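Long-range contacts in TRAP solute Binding Protein (Uncultured marine bacterium, PDB 5I7I), which binds aromatic acids such as 3-hydroxybenzoate and probably delivers them, as the solute-binding component, to a TRAP-type membrane transporter: residues F99-L107 against W314-L323; V190-S198 against I211-T221. One frame throughout, in Å; residues are numbered along the deposited sequence.

Contact 1. Residues F99-L107 against W314-L323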
ATOM      1  N   PHE A  99     -10.584   3.048  -7.800  1.00  8.90           N
ATOM      2  CA  PHE A  99     -10.664   3.811  -6.553  1.00  7.19           C
ATOM      3  C   PHE A  99      -9.970   5.144  -6.788  1.00  7.24           C
ATOM      4  O   PHE A  99      -8.871   5.400  -6.279  1.00  8.64           O
ATOM      5  CB  PHE A  99     -10.054   3.026  -5.390  1.00  8.96           C
ATOM      6  CG  PHE A  99     -10.598   1.628  -5.272  1.00  7.68           C
ATOM      7  CD1 PHE A  99     -11.866   1.392  -4.751  1.00 10.42           C
ATOM      8  CD2 PHE A  99      -9.848   0.553  -5.705  1.00  7.66           C
ATOM      9  CE1 PHE A  99     -12.369   0.109  -4.659  1.00 13.46           C
ATOM     10  CE2 PHE A  99     -10.343  -0.727  -5.621  1.00  8.33           C
ATOM     11  CZ  PHE A  99     -11.602  -0.959  -5.085  1.00  9.06           C
ATOM     12  N   PRO A 100     -10.595   6.024  -7.570  1.00  7.27           N
ATOM     13  CA  PRO A 100      -9.861   7.191  -8.073  1.00  7.27           C
ATOM     14  C   PRO A 100      -9.485   8.181  -6.994  1.00  7.03           C
ATOM     15  O   PRO A 100      -8.425   8.819  -7.079  1.00  7.31           O
ATOM     16  CB  PRO A 100     -10.830   7.811  -9.082  1.00  7.75           C
ATOM     17  CG  PRO A 100     -12.189   7.302  -8.669  1.00  7.90           C
ATOM     18  CD  PRO A 100     -11.926   5.898  -8.168  1.00  9.03           C
ATOM     19  N   HIS A 101     -10.314   8.342  -5.958  1.00  8.00           N
ATOM     20  CA  HIS A 101      -9.949   9.277  -4.900  1.00  6.84           C
ATOM     21  C   HIS A 101      -8.639   8.878  -4.244  1.00  8.07           C
ATOM     22  O   HIS A 101      -7.843   9.743  -3.850  1.00  7.08           O
ATOM     23  CB  HIS A 101     -11.031   9.343  -3.827  1.00  7.39           C
ATOM     24  CG  HIS A 101     -12.291  10.025  -4.256  1.00  9.03           C
ATOM     25  ND1 HIS A 101     -13.274   9.387  -4.976  1.00  9.07           N
ATOM     26  CD2 HIS A 101     -12.766  11.263  -3.991  1.00  7.53           C
ATOM     27  CE1 HIS A 101     -14.273  10.227  -5.196  1.00 10.07           C
ATOM     28  NE2 HIS A 101     -13.998  11.367  -4.588  1.00 11.40           N
ATOM     29  N   LEU A 102      -8.411   7.577  -4.096  1.00  7.18           N
ATOM     30  CA  LEU A 102      -7.258   7.114  -3.346  1.00  7.21           C
ATOM     31  C   LEU A 102      -5.948   7.408  -4.064  1.00  8.40           C
ATOM     32  O   LEU A 102      -4.891   7.418  -3.421  1.00  7.01           O
ATOM     33  CB  LEU A 102      -7.397   5.623  -3.030  1.00  6.72           C
ATOM     34  CG  LEU A 102      -8.656   5.256  -2.231  1.00  8.72           C
ATOM     35  CD1 LEU A 102      -8.639   3.765  -1.884  1.00  9.55           C
ATOM     36  CD2 LEU A 102      -8.832   6.094  -1.002  1.00 11.51           C
ATOM     37  N   GLU A 103      -5.994   7.615  -5.376  1.00  7.68           N
ATOM     38  CA  GLU A 103      -4.802   7.961  -6.142  1.00  6.42           C
ATOM     39  C   GLU A 103      -4.113   9.203  -5.592  1.00  7.68           C
ATOM     40  O   GLU A 103      -2.899   9.369  -5.765  1.00  7.66           O
ATOM     41  CB  GLU A 103      -5.191   8.224  -7.606  1.00  7.35           C
ATOM     42  CG  GLU A 103      -5.749   7.007  -8.330  1.00  7.56           C
ATOM     43  CD  GLU A 103      -6.208   7.318  -9.734  1.00 10.44           C
ATOM     44  OE1 GLU A 103      -5.846   8.402 -10.239  1.00  8.56           O
ATOM     45  OE2 GLU A 103      -6.946   6.485 -10.322  1.00 11.92           O
ATOM     46  N   ALA A 104      -4.860  10.112  -4.966  1.00  6.99           N
ATOM     47  CA  ALA A 104      -4.230  11.337  -4.480  1.00  7.29           C
ATOM     48  C   ALA A 104      -3.148  11.023  -3.468  1.00  7.73           C
ATOM     49  O   ALA A 104      -2.142  11.735  -3.389  1.00  7.61           O
ATOM     50  CB  ALA A 104      -5.261  12.281  -3.867  1.00  8.71           C
ATOM     51  N   PHE A 105      -3.335   9.965  -2.698  1.00  7.13           N
ATOM     52  CA  PHE A 105      -2.363   9.599  -1.684  1.00  6.95           C
ATOM     53  C   PHE A 105      -1.136   8.931  -2.264  1.00  6.75           C
ATOM     54  O   PHE A 105      -0.141   8.773  -1.543  1.00  8.00           O
ATOM     55  CB  PHE A 105      -3.017   8.714  -0.626  1.00  5.59           C
ATOM     56  CG  PHE A 105      -3.735   9.487   0.429  1.00  6.51           C
ATOM     57  CD1 PHE A 105      -5.029   9.950   0.228  1.00  6.84           C
ATOM     58  CD2 PHE A 105      -3.099   9.799   1.621  1.00  6.89           C
ATOM     59  CE1 PHE A 105      -5.682  10.683   1.216  1.00  7.99           C
ATOM     60  CE2 PHE A 105      -3.752  10.538   2.600  1.00  8.73           C
ATOM     61  CZ  PHE A 105      -5.034  10.966   2.403  1.00  8.21           C
ATOM     62  N   GLU A 106      -1.163   8.587  -3.542  1.00  6.79           N
ATOM     63  CA  GLU A 106      -0.038   7.979  -4.229  1.00  6.42           C
ATOM     64  C   GLU A 106       0.879   8.994  -4.894  1.00  7.47           C
ATOM     65  O   GLU A 106       1.878   8.597  -5.492  1.00  8.79           O
ATOM     66  CB  GLU A 106      -0.545   7.025  -5.305  1.00  5.92           C
ATOM     67  CG  GLU A 106      -1.307   5.850  -4.789  1.00  7.73           C
ATOM     68  CD  GLU A 106      -1.602   4.878  -5.879  1.00  7.74           C
ATOM     69  OE1 GLU A 106      -2.629   5.044  -6.575  1.00  8.32           O
ATOM     70  OE2 GLU A 106      -0.762   3.970  -6.074  1.00  8.32           O
ATOM     71  N   LEU A 107       0.558  10.281  -4.838  1.00  7.23           N
ATOM     72  CA  LEU A 107       1.309  11.270  -5.582  1.00  6.17           C
ATOM     73  C   LEU A 107       2.686  11.495  -4.966  1.00  7.17           C
ATOM     74  O   LEU A 107       2.923  11.171  -3.797  1.00  6.68           O
ATOM     75  CB  LEU A 107       0.512  12.566  -5.682  1.00  6.61           C
ATOM     76  CG  LEU A 107      -0.777  12.440  -6.496  1.00  7.92           C
ATOM     77  CD1 LEU A 107      -1.578  13.728  -6.435  1.00  8.40           C
ATOM     78  CD2 LEU A 107      -0.461  12.102  -7.955  1.00  7.27           C
ATOM     79  N   TRP A 314      -2.155  14.955 -12.401  1.00  8.17           N
ATOM     80  CA  TRP A 314      -3.159  14.181 -11.680  1.00  7.67           C
ATOM     81  C   TRP A 314      -4.393  15.019 -11.388  1.00  7.73           C
ATOM     82  O   TRP A 314      -5.528  14.563 -11.588  1.00  7.88           O
ATOM     83  CB  TRP A 314      -2.603  13.556 -10.383  1.00  7.29           C
ATOM     84  CG  TRP A 314      -3.645  12.667  -9.820  1.00  8.08           C
ATOM     85  CD1 TRP A 314      -3.866  11.371 -10.174  1.00  8.00           C
ATOM     86  CD2 TRP A 314      -4.697  13.017  -8.891  1.00  7.82           C
ATOM     87  NE1 TRP A 314      -4.971  10.883  -9.532  1.00  8.11           N
ATOM     88  CE2 TRP A 314      -5.494  11.864  -8.730  1.00  8.39           C
ATOM     89  CE3 TRP A 314      -5.045  14.181  -8.193  1.00  7.50           C
ATOM     90  CZ2 TRP A 314      -6.608  11.835  -7.890  1.00  8.22           C
ATOM     91  CZ3 TRP A 314      -6.140  14.148  -7.349  1.00  7.89           C
ATOM     92  CH2 TRP A 314      -6.911  12.983  -7.208  1.00  8.21           C
ATOM     93  N   ILE A 315      -4.201  16.252 -10.929  1.00  8.11           N
ATOM     94  CA  ILE A 315      -5.333  17.122 -10.633  1.00  8.86           C
ATOM     95  C   ILE A 315      -6.203  17.288 -11.870  1.00  8.59           C
ATOM     96  O   ILE A 315      -7.430  17.146 -11.812  1.00  8.72           O
ATOM     97  CB  ILE A 315      -4.835  18.456 -10.046  1.00  8.51           C
ATOM     98  CG1 ILE A 315      -4.350  18.243  -8.613  1.00  9.50           C
ATOM     99  CG2 ILE A 315      -5.915  19.527 -10.088  1.00  9.45           C
ATOM    100  CD1 ILE A 315      -3.610  19.431  -8.014  1.00 10.96           C
ATOM    101  N   LYS A 316      -5.582  17.533 -13.021  1.00  9.02           N
ATOM    102  CA  LYS A 316      -6.357  17.640 -14.256  1.00  9.74           C
ATOM    103  C   LYS A 316      -7.097  16.336 -14.563  1.00  9.54           C
ATOM    104  O   LYS A 316      -8.261  16.362 -14.966  1.00  9.88           O
ATOM    105  CB  LYS A 316      -5.423  18.013 -15.395  1.00 11.59           C
ATOM    106  CG  LYS A 316      -6.015  17.808 -16.792  1.00 18.47           C
ATOM    107  CD  LYS A 316      -5.992  19.045 -17.605  1.00 23.19           C
ATOM    108  CE  LYS A 316      -6.730  18.834 -18.934  1.00 20.30           C
ATOM    109  NZ  LYS A 316      -7.420  20.085 -19.342  1.00 17.40           N
ATOM    110  N   SER A 317      -6.432  15.187 -14.385  0.76  9.18           N
ATOM    111  CA  SER A 317      -7.053  13.885 -14.659  0.76  9.33           C
ATOM    112  C   SER A 317      -8.208  13.593 -13.710  0.76  8.97           C
ATOM    113  O   SER A 317      -9.189  12.935 -14.100  0.76 10.73           O
ATOM    114  CB  SER A 317      -6.021  12.754 -14.546  0.76 10.78           C
ATOM    115  OG  SER A 317      -5.824  12.318 -13.205  0.76 11.52           O
ATOM    116  N   ALA A 318      -8.116  14.083 -12.472  1.00  8.88           N
ATOM    117  CA  ALA A 318      -9.223  13.938 -11.533  1.00  8.47           C
ATOM    118  C   ALA A 318     -10.390  14.816 -11.948  1.00  8.81           C
ATOM    119  O   ALA A 318     -11.542  14.368 -11.953  1.00  9.84           O
ATOM    120  CB  ALA A 318      -8.732  14.299 -10.140  1.00  8.57           C
ATOM    121  N   ASN A 319     -10.109  16.057 -12.341  1.00  9.02           N
ATOM    122  CA  ASN A 319     -11.137  16.929 -12.889  1.00  9.61           C
ATOM    123  C   ASN A 319     -11.871  16.240 -14.031  1.00 10.10           C
ATOM    124  O   ASN A 319     -13.109  16.280 -14.110  1.00 10.98           O
ATOM    125  CB  ASN A 319     -10.491  18.213 -13.412  1.00 10.16           C
ATOM    126  CG  ASN A 319     -10.033  19.165 -12.321  1.00 11.04           C
ATOM    127  OD1 ASN A 319     -10.219  18.939 -11.127  1.00 10.07           O
ATOM    128  ND2 ASN A 319      -9.404  20.249 -12.751  1.00 13.02           N
ATOM    129  N   ASP A 320     -11.113  15.626 -14.947  1.00 10.06           N
ATOM    130  CA  ASP A 320     -11.701  14.987 -16.108  1.00 10.69           C
ATOM    131  C   ASP A 320     -12.589  13.818 -15.723  1.00 12.74           C
ATOM    132  O   ASP A 320     -13.482  13.455 -16.494  1.00 14.03           O
ATOM    133  CB  ASP A 320     -10.611  14.508 -17.054  1.00 11.17           C
ATOM    134  CG  ASP A 320      -9.899  15.642 -17.761  1.00 15.03           C
ATOM    135  OD1 ASP A 320     -10.447  16.759 -17.801  1.00 14.34           O
ATOM    136  OD2 ASP A 320      -8.805  15.398 -18.297  1.00 17.16           O
ATOM    137  N   ARG A 321     -12.387  13.246 -14.542  1.00 10.80           N
ATOM    138  CA  ARG A 321     -13.187  12.143 -14.041  1.00 11.31           C
ATOM    139  C   ARG A 321     -14.269  12.613 -13.074  1.00 17.41           C
ATOM    140  O   ARG A 321     -14.838  11.807 -12.335  1.00 14.00           O
ATOM    141  CB  ARG A 321     -12.270  11.085 -13.419  1.00 11.61           C
ATOM    142  CG  ARG A 321     -11.520  10.301 -14.478  1.00 10.60           C
ATOM    143  CD  ARG A 321     -10.568   9.293 -13.842  1.00 10.70           C
ATOM    144  NE  ARG A 321      -9.383   9.949 -13.286  1.00 10.47           N
ATOM    145  CZ  ARG A 321      -8.515   9.372 -12.461  1.00 10.32           C
ATOM    146  NH1 ARG A 321      -8.709   8.126 -12.051  1.00 12.72           N
ATOM    147  NH2 ARG A 321      -7.453  10.047 -12.041  1.00 11.91           N
ATOM    148  N   GLY A 322     -14.586  13.900 -13.077  1.00 15.82           N
ATOM    149  CA  GLY A 322     -15.665  14.401 -12.248  1.00 16.04           C
ATOM    150  C   GLY A 322     -15.322  14.696 -10.814  1.00 14.42           C
ATOM    151  O   GLY A 322     -16.236  14.863 -10.003  1.00 14.68           O
ATOM    152  N   LEU A 323     -14.044  14.771 -10.464  1.00 13.11           N
ATOM    153  CA  LEU A 323     -13.622  15.043  -9.104  1.00 11.81           C
ATOM    154  C   LEU A 323     -12.981  16.416  -9.041  1.00 11.45           C
ATOM    155  O   LEU A 323     -12.452  16.905 -10.036  1.00 11.89           O
ATOM    156  CB  LEU A 323     -12.599  14.003  -8.648  1.00 11.09           C
ATOM    157  CG  LEU A 323     -13.057  12.564  -8.816  1.00 12.57           C
ATOM    158  CD1 LEU A 323     -12.006  11.645  -8.225  1.00 16.11           C
ATOM    159  CD2 LEU A 323     -14.399  12.339  -8.141  1.00 12.59           C
TER
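The indole of W314 lies between two surfaces: the backbone of E103 and A104, with CG of L107 farther along, covers one face, and CB of A318 from its own helix covers the other. The imidazole of H101, whose ND1 is bonded to D132, carries L323 CD1 over the centre of one face, a CH-pi contact 4.0 Å from the ring centroid. The indole's edge is polar. The carbonyl O of P100 lies in the ring plane, 3.6 Å from W314 CZ2, and W314 NE1 donates to E103 OE1 at 2.7 Å, nearly straight at 165°; OE1 accepts on its anti lone pair. With the chain extended beyond CG (chi2 176°), the carboxylate is carried across to R321, which meets it end-on: R321 NH2 reaches E103 OE1 at 2.9 Å and R321 NH1 reaches E103 OE2 at 3.0 Å, both on the syn side but about 30° out of the carboxylate plane. Glutamate suits this place because its length spans the gap to both donors and its charge pairs with R321. R321 NE also donates to the backbone O of S317, which, with E103 holding the other end, should limit the guanidinium's turning. Replacing W314 by alanine removes the indole, which would probably leave a gap beside A104 and L107 and deprive E103 OE1 of one donor.

G322, at positive phi, is the C-prime residue of the Schellman motif that ends helix 297-320 and turns L323 back toward H101. Helix 114-126 packs on A104 through Y124, helix 172-180 meets E103 and L107 through V173, and helix 325-339 touches W314 through V329 and H101 through L328.

Contact 2. Residues V190-S198 against I211-T221; sequences VPAVAGALS and IMPSFKLHELT. With 3HB (3-hydroxybenzoic acid), chain C.
V190 and I211 meet each other and the bound 3-hydroxybenzoate, so the apolar contact begins at the ligand. V190 CG1 touches C6 of the ligand ring at 3.6 Å, while I211 CB lies 3.7 Å from ligand C3 and its CG1 and CD1 lie along C4 and C5. Branched aliphatic residues suit an aromatic ligand, since they offer it carbon without competing polar groups. Y94 OH bonds both to the ligand, which R168 and E210 also bind, and to V190 N, holding that backbone. V190 CG2 packs against I211 CG1 at 4.0 Å, the two side chains pointing opposite ways. A chi1 of 71° puts V190 CG1 between its backbone N and carbonyl carbon, where it also meets F215 CE2 at 3.8 Å.

Behind this shell, F215 lies alongside P191, CE1 being 3.7 Å from P191 CA, and has CG1 of I211 in its ring plane. L217 fills the next place: its CD2 touches V193 CG1 at 3.7 Å and also packs on A194 and L197. The small methyl of A194 lets the backbones draw close, its CB sitting 3.7 Å from L220 CD1. L197 CD1 reaches L220 and T221. In the turn, M212 O accepts from both F215 N and L217 N, and T221 OG1 bonds to L217 O at 2.9 Å, tying the end of helix 217-220.

V190 and I211 thus give part of the pocket wall, backed by helix 193-198 packing on helix 217-220, in one of the two alpha/beta lobes of a family 7 solute-binding protein, whose ligand sits in the cleft between them.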
ATOM      1  N   VAL A 190       3.387  -7.431  -6.512  1.00  6.96           N
ATOM      2  CA  VAL A 190       4.691  -7.691  -5.902  1.00  6.91           C
ATOM      3  C   VAL A 190       5.150  -9.146  -6.017  1.00  8.72           C
ATOM      4  O   VAL A 190       6.363  -9.377  -6.111  1.00  8.85           O
ATOM      5  CB  VAL A 190       4.775  -7.128  -4.468  1.00  7.14           C
ATOM      6  CG1 VAL A 190       3.931  -7.921  -3.510  1.00  8.25           C
ATOM      7  CG2 VAL A 190       6.229  -7.068  -3.995  1.00  8.33           C
ATOM      8  N   PRO A 191       4.279 -10.161  -6.027  1.00  8.34           N
ATOM      9  CA  PRO A 191       4.802 -11.536  -6.122  1.00 10.02           C
ATOM     10  C   PRO A 191       5.518 -11.836  -7.431  1.00  9.78           C
ATOM     11  O   PRO A 191       6.215 -12.848  -7.503  1.00 10.78           O
ATOM     12  CB  PRO A 191       3.553 -12.415  -5.951  1.00 11.07           C
ATOM     13  CG  PRO A 191       2.567 -11.530  -5.275  1.00  9.06           C
ATOM     14  CD  PRO A 191       2.816 -10.174  -5.857  1.00  9.39           C
ATOM     15  N   ALA A 192       5.362 -10.994  -8.453  1.00  9.13           N
ATOM     16  CA  ALA A 192       5.989 -11.175  -9.759  1.00 11.19           C
ATOM     17  C   ALA A 192       7.368 -10.528  -9.860  1.00  9.68           C
ATOM     18  O   ALA A 192       8.085 -10.773 -10.841  1.00 11.36           O
ATOM     19  CB  ALA A 192       5.091 -10.558 -10.837  1.00 10.22           C
ATOM     20  N   VAL A 193       7.764  -9.740  -8.864  1.00  9.89           N
ATOM     21  CA  VAL A 193       8.962  -8.911  -8.980  1.00  8.95           C
ATOM     22  C   VAL A 193      10.227  -9.764  -9.015  1.00 11.02           C
ATOM     23  O   VAL A 193      11.139  -9.517  -9.817  1.00 11.51           O
ATOM     24  CB  VAL A 193       9.004  -7.911  -7.820  1.00  8.15           C
ATOM     25  CG1 VAL A 193      10.351  -7.213  -7.756  1.00  8.33           C
ATOM     26  CG2 VAL A 193       7.894  -6.891  -7.982  1.00  8.55           C
ATOM     27  N   ALA A 194      10.345 -10.727  -8.094  1.00 10.63           N
ATOM     28  CA  ALA A 194      11.580 -11.506  -7.995  1.00 14.15           C
ATOM     29  C   ALA A 194      11.882 -12.202  -9.308  1.00 13.56           C
ATOM     30  O   ALA A 194      13.022 -12.184  -9.790  1.00 13.94           O
ATOM     31  CB  ALA A 194      11.481 -12.531  -6.868  1.00 15.14           C
ATOM     32  N   GLY A 195      10.866 -12.841  -9.896  1.00 11.96           N
ATOM     33  CA  GLY A 195      11.080 -13.543 -11.148  1.00 14.34           C
ATOM     34  C   GLY A 195      11.466 -12.598 -12.265  1.00 13.33           C
ATOM     35  O   GLY A 195      12.326 -12.909 -13.094  1.00 14.23           O
ATOM     36  N   ALA A 196      10.831 -11.428 -12.304  1.00 12.21           N
ATOM     37  CA  ALA A 196      11.154 -10.434 -13.318  1.00 14.99           C
ATOM     38  C   ALA A 196      12.584  -9.930 -13.170  1.00 15.28           C
ATOM     39  O   ALA A 196      13.251  -9.660 -14.179  1.00 18.17           O
ATOM     40  CB  ALA A 196      10.150  -9.281 -13.254  1.00 16.30           C
ATOM     41  N   LEU A 197      13.083  -9.819 -11.934  1.00 13.25           N
ATOM     42  CA  LEU A 197      14.493  -9.478 -11.721  1.00 14.45           C
ATOM     43  C   LEU A 197      15.422 -10.596 -12.197  1.00 15.39           C
ATOM     44  O   LEU A 197      16.412 -10.340 -12.898  1.00 16.03           O
ATOM     45  CB  LEU A 197      14.752  -9.233 -10.238  1.00 13.44           C
ATOM     46  CG  LEU A 197      14.252  -7.938  -9.619  1.00 10.66           C
ATOM     47  CD1 LEU A 197      14.247  -8.061  -8.104  1.00 14.24           C
ATOM     48  CD2 LEU A 197      15.131  -6.756 -10.073  1.00 15.10           C
ATOM     49  N   SER A 198      15.165 -11.838 -11.760  1.00 14.80           N
ATOM     50  CA  SER A 198      16.088 -12.938 -12.031  1.00 19.33           C
ATOM     51  C   SER A 198      16.145 -13.255 -13.515  1.00 21.59           C
ATOM     52  O   SER A 198      17.172 -13.758 -13.999  1.00 21.13           O
ATOM     53  CB  SER A 198      15.675 -14.186 -11.243  1.00 22.46           C
ATOM     54  OG  SER A 198      16.030 -14.088  -9.868  1.00 24.67           O
ATOM     55  N   ILE A 211       8.021  -5.549   2.740  1.00  6.92           N
ATOM     56  CA  ILE A 211       7.542  -6.623   1.865  1.00  6.83           C
ATOM     57  C   ILE A 211       8.691  -7.432   1.288  1.00  7.05           C
ATOM     58  O   ILE A 211       8.468  -8.528   0.769  1.00  8.77           O
ATOM     59  CB  ILE A 211       6.610  -6.043   0.764  1.00  6.15           C
ATOM     60  CG1 ILE A 211       5.840  -7.142   0.025  1.00  7.84           C
ATOM     61  CG2 ILE A 211       7.391  -5.181  -0.204  1.00  7.10           C
ATOM     62  CD1 ILE A 211       4.931  -7.976   0.907  1.00  9.61           C
ATOM     63  N   MET A 212       9.920  -6.929   1.371  1.00  6.55           N
ATOM     64  CA  MET A 212      10.996  -7.508   0.569  1.00  6.02           C
ATOM     65  C   MET A 212      11.388  -8.894   1.037  1.00  5.86           C
ATOM     66  O   MET A 212      11.578  -9.779   0.185  1.00  7.39           O
ATOM     67  CB  MET A 212      12.193  -6.565   0.538  1.00  6.58           C
ATOM     68  CG  MET A 212      11.905  -5.303  -0.218  1.00  7.54           C
ATOM     69  SD  MET A 212      13.231  -4.096  -0.200  1.00  8.00           S
ATOM     70  CE  MET A 212      14.495  -4.914  -1.146  1.00  9.60           C
ATOM     71  N   PRO A 213      11.558  -9.157   2.328  1.00  7.52           N
ATOM     72  CA  PRO A 213      12.093 -10.473   2.707  1.00  7.82           C
ATOM     73  C   PRO A 213      11.152 -11.606   2.367  1.00  8.58           C
ATOM     74  O   PRO A 213      11.610 -12.734   2.145  1.00 10.71           O
ATOM     75  CB  PRO A 213      12.335 -10.330   4.212  1.00  9.71           C
ATOM     76  CG  PRO A 213      12.543  -8.845   4.411  1.00  9.16           C
ATOM     77  CD  PRO A 213      11.545  -8.223   3.471  1.00  7.84           C
ATOM     78  N   SER A 214       9.853 -11.333   2.294  1.00  7.46           N
ATOM     79  CA  SER A 214       8.869 -12.356   1.967  1.00  8.77           C
ATOM     80  C   SER A 214       9.043 -12.893   0.552  1.00  9.94           C
ATOM     81  O   SER A 214       8.536 -13.977   0.248  1.00 10.13           O
ATOM     82  CB  SER A 214       7.460 -11.783   2.119  1.00  9.53           C
ATOM     83  OG  SER A 214       7.286 -11.210   3.400  1.00 10.25           O
ATOM     84  N   PHE A 215       9.777 -12.172  -0.298  1.00  7.45           N
ATOM     85  CA  PHE A 215      10.062 -12.592  -1.665  1.00  8.38           C
ATOM     86  C   PHE A 215      11.562 -12.587  -1.962  1.00  9.52           C
ATOM     87  O   PHE A 215      11.964 -12.630  -3.128  1.00  8.80           O
ATOM     88  CB  PHE A 215       9.314 -11.687  -2.647  1.00  9.92           C
ATOM     89  CG  PHE A 215       7.835 -11.672  -2.437  1.00 10.92           C
ATOM     90  CD1 PHE A 215       7.048 -12.679  -2.932  1.00  9.77           C
ATOM     91  CD2 PHE A 215       7.229 -10.621  -1.761  1.00  9.48           C
ATOM     92  CE1 PHE A 215       5.674 -12.662  -2.741  1.00 10.84           C
ATOM     93  CE2 PHE A 215       5.861 -10.591  -1.570  1.00  9.37           C
ATOM     94  CZ  PHE A 215       5.087 -11.613  -2.061  1.00  9.64           C
ATOM     95  N   LYS A 216      12.405 -12.563  -0.934  1.00  8.59           N
ATOM     96  CA  LYS A 216      13.862 -12.590  -1.092  1.00 10.41           C
ATOM     97  C   LYS A 216      14.373 -11.364  -1.839  1.00  8.92           C
ATOM     98  O   LYS A 216      15.465 -11.385  -2.405  1.00  9.13           O
ATOM     99  CB  LYS A 216      14.355 -13.878  -1.773  1.00 10.49           C
ATOM    100  CG  LYS A 216      13.946 -15.179  -1.101  1.00 12.61           C
ATOM    101  CD  LYS A 216      14.423 -16.368  -1.936  1.00 16.73           C
ATOM    102  CE  LYS A 216      14.336 -17.688  -1.189  1.00 37.28           C
ATOM    103  NZ  LYS A 216      15.664 -18.374  -1.172  1.00 45.17           N
ATOM    104  N   LEU A 217      13.596 -10.288  -1.886  1.00  8.14           N
ATOM    105  CA  LEU A 217      13.970  -9.168  -2.739  1.00  8.71           C
ATOM    106  C   LEU A 217      15.193  -8.424  -2.224  1.00 10.06           C
ATOM    107  O   LEU A 217      15.841  -7.710  -2.997  1.00  8.55           O
ATOM    108  CB  LEU A 217      12.809  -8.185  -2.864  1.00  6.81           C
ATOM    109  CG  LEU A 217      11.588  -8.771  -3.580  1.00  9.10           C
ATOM    110  CD1 LEU A 217      10.415  -7.818  -3.577  1.00  9.87           C
ATOM    111  CD2 LEU A 217      11.920  -9.158  -5.018  1.00 14.23           C
ATOM    112  N   HIS A 218      15.501  -8.539  -0.941  1.00  7.52           N
ATOM    113  CA  HIS A 218      16.703  -7.930  -0.394  1.00  7.95           C
ATOM    114  C   HIS A 218      17.954  -8.734  -0.695  1.00  8.03           C
ATOM    115  O   HIS A 218      19.061  -8.218  -0.483  1.00 10.03           O
ATOM    116  CB  HIS A 218      16.539  -7.770   1.103  1.00  8.13           C
ATOM    117  CG  HIS A 218      16.441  -9.075   1.806  1.00  8.91           C
ATOM    118  ND1 HIS A 218      15.447  -9.994   1.532  1.00  8.18           N
ATOM    119  CD2 HIS A 218      17.238  -9.637   2.736  1.00  8.91           C
ATOM    120  CE1 HIS A 218      15.634 -11.065   2.281  1.00 10.05           C
ATOM    121  NE2 HIS A 218      16.711 -10.871   3.023  1.00  9.26           N
ATOM    122  N   GLU A 219      17.796  -9.980  -1.165  1.00  8.54           N
ATOM    123  CA  GLU A 219      18.902 -10.743  -1.728  1.00  9.75           C
ATOM    124  C   GLU A 219      19.128 -10.394  -3.187  1.00  9.08           C
ATOM    125  O   GLU A 219      20.276 -10.358  -3.638  1.00 14.59           O
ATOM    126  CB  GLU A 219      18.649 -12.252  -1.578  1.00 10.11           C
ATOM    127  CG  GLU A 219      18.601 -12.716  -0.120  1.00 12.61           C
ATOM    128  CD  GLU A 219      18.332 -14.212   0.030  1.00 16.38           C
ATOM    129  OE1 GLU A 219      17.989 -14.879  -0.967  1.00 19.27           O
ATOM    130  OE2 GLU A 219      18.474 -14.726   1.162  1.00 20.15           O
ATOM    131  N   LEU A 220      18.055 -10.098  -3.920  1.00  9.75           N
ATOM    132  CA  LEU A 220      18.134  -9.874  -5.351  1.00  9.08           C
ATOM    133  C   LEU A 220      18.450  -8.431  -5.707  1.00  9.17           C
ATOM    134  O   LEU A 220      18.850  -8.164  -6.842  1.00  9.55           O
ATOM    135  CB  LEU A 220      16.822 -10.308  -6.004  1.00  9.79           C
ATOM    136  CG  LEU A 220      16.500 -11.786  -5.857  1.00  9.49           C
ATOM    137  CD1 LEU A 220      15.068 -12.048  -6.243  1.00 13.22           C
ATOM    138  CD2 LEU A 220      17.428 -12.615  -6.712  1.00 13.62           C
ATOM    139  N   THR A 221      18.287  -7.501  -4.770  1.00  7.88           N
ATOM    140  CA  THR A 221      18.733  -6.130  -4.960  1.00  6.87           C
ATOM    141  C   THR A 221      19.636  -5.742  -3.800  1.00  6.88           C
ATOM    142  O   THR A 221      19.281  -5.961  -2.639  1.00  9.39           O
ATOM    143  CB  THR A 221      17.566  -5.135  -5.084  1.00  7.98           C
ATOM    144  OG1 THR A 221      16.723  -5.160  -3.922  1.00  8.10           O
ATOM    145  CG2 THR A 221      16.758  -5.421  -6.338  1.00  8.68           C
TER
HETATM  146  C1' 3HB C 401       3.545  -3.500  -3.516  1.00  6.71           C
HETATM  147  O1' 3HB C 401       4.443  -2.655  -3.767  1.00  6.21           O
HETATM  148  O2' 3HB C 401       2.857  -3.987  -4.450  1.00  6.74           O
HETATM  149  C1  3HB C 401       3.324  -3.994  -2.093  1.00  5.35           C
HETATM  150  C2  3HB C 401       3.970  -3.348  -1.041  1.00  6.65           C
HETATM  151  C3  3HB C 401       3.790  -3.783   0.249  1.00  6.31           C
HETATM  152  C4  3HB C 401       3.000  -4.871   0.507  1.00  5.94           C
HETATM  153  C5  3HB C 401       2.349  -5.517  -0.540  1.00  6.92           C
HETATM  154  C6  3HB C 401       2.511  -5.087  -1.842  1.00  6.66           C
HETATM  155  O3  3HB C 401       4.435  -3.128   1.274  1.00  7.59           O

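From the N terminus the chain passes strand 87-91 and enters the loop holding 99-107, the first side of contact 1. Its partner, 314-323, comes only at the end of helix 297-320, so contact 1 closes a loop of 206 intervening residues. Within that loop lies contact 2, a short closure between 190-198 and 211-221 that spans 12 residues. The two therefore nest without crossing. The centres of contact 1 and contact 2 are 30 Å apart, on opposite sides of the chain's centre. Contact 1 ties the loop after strand 87-91 of the five-stranded sheet to the C-terminal end of helix 297-320, whereas contact 2 packs together the helical segments before and after strand 204-207 of the six-stranded sheet.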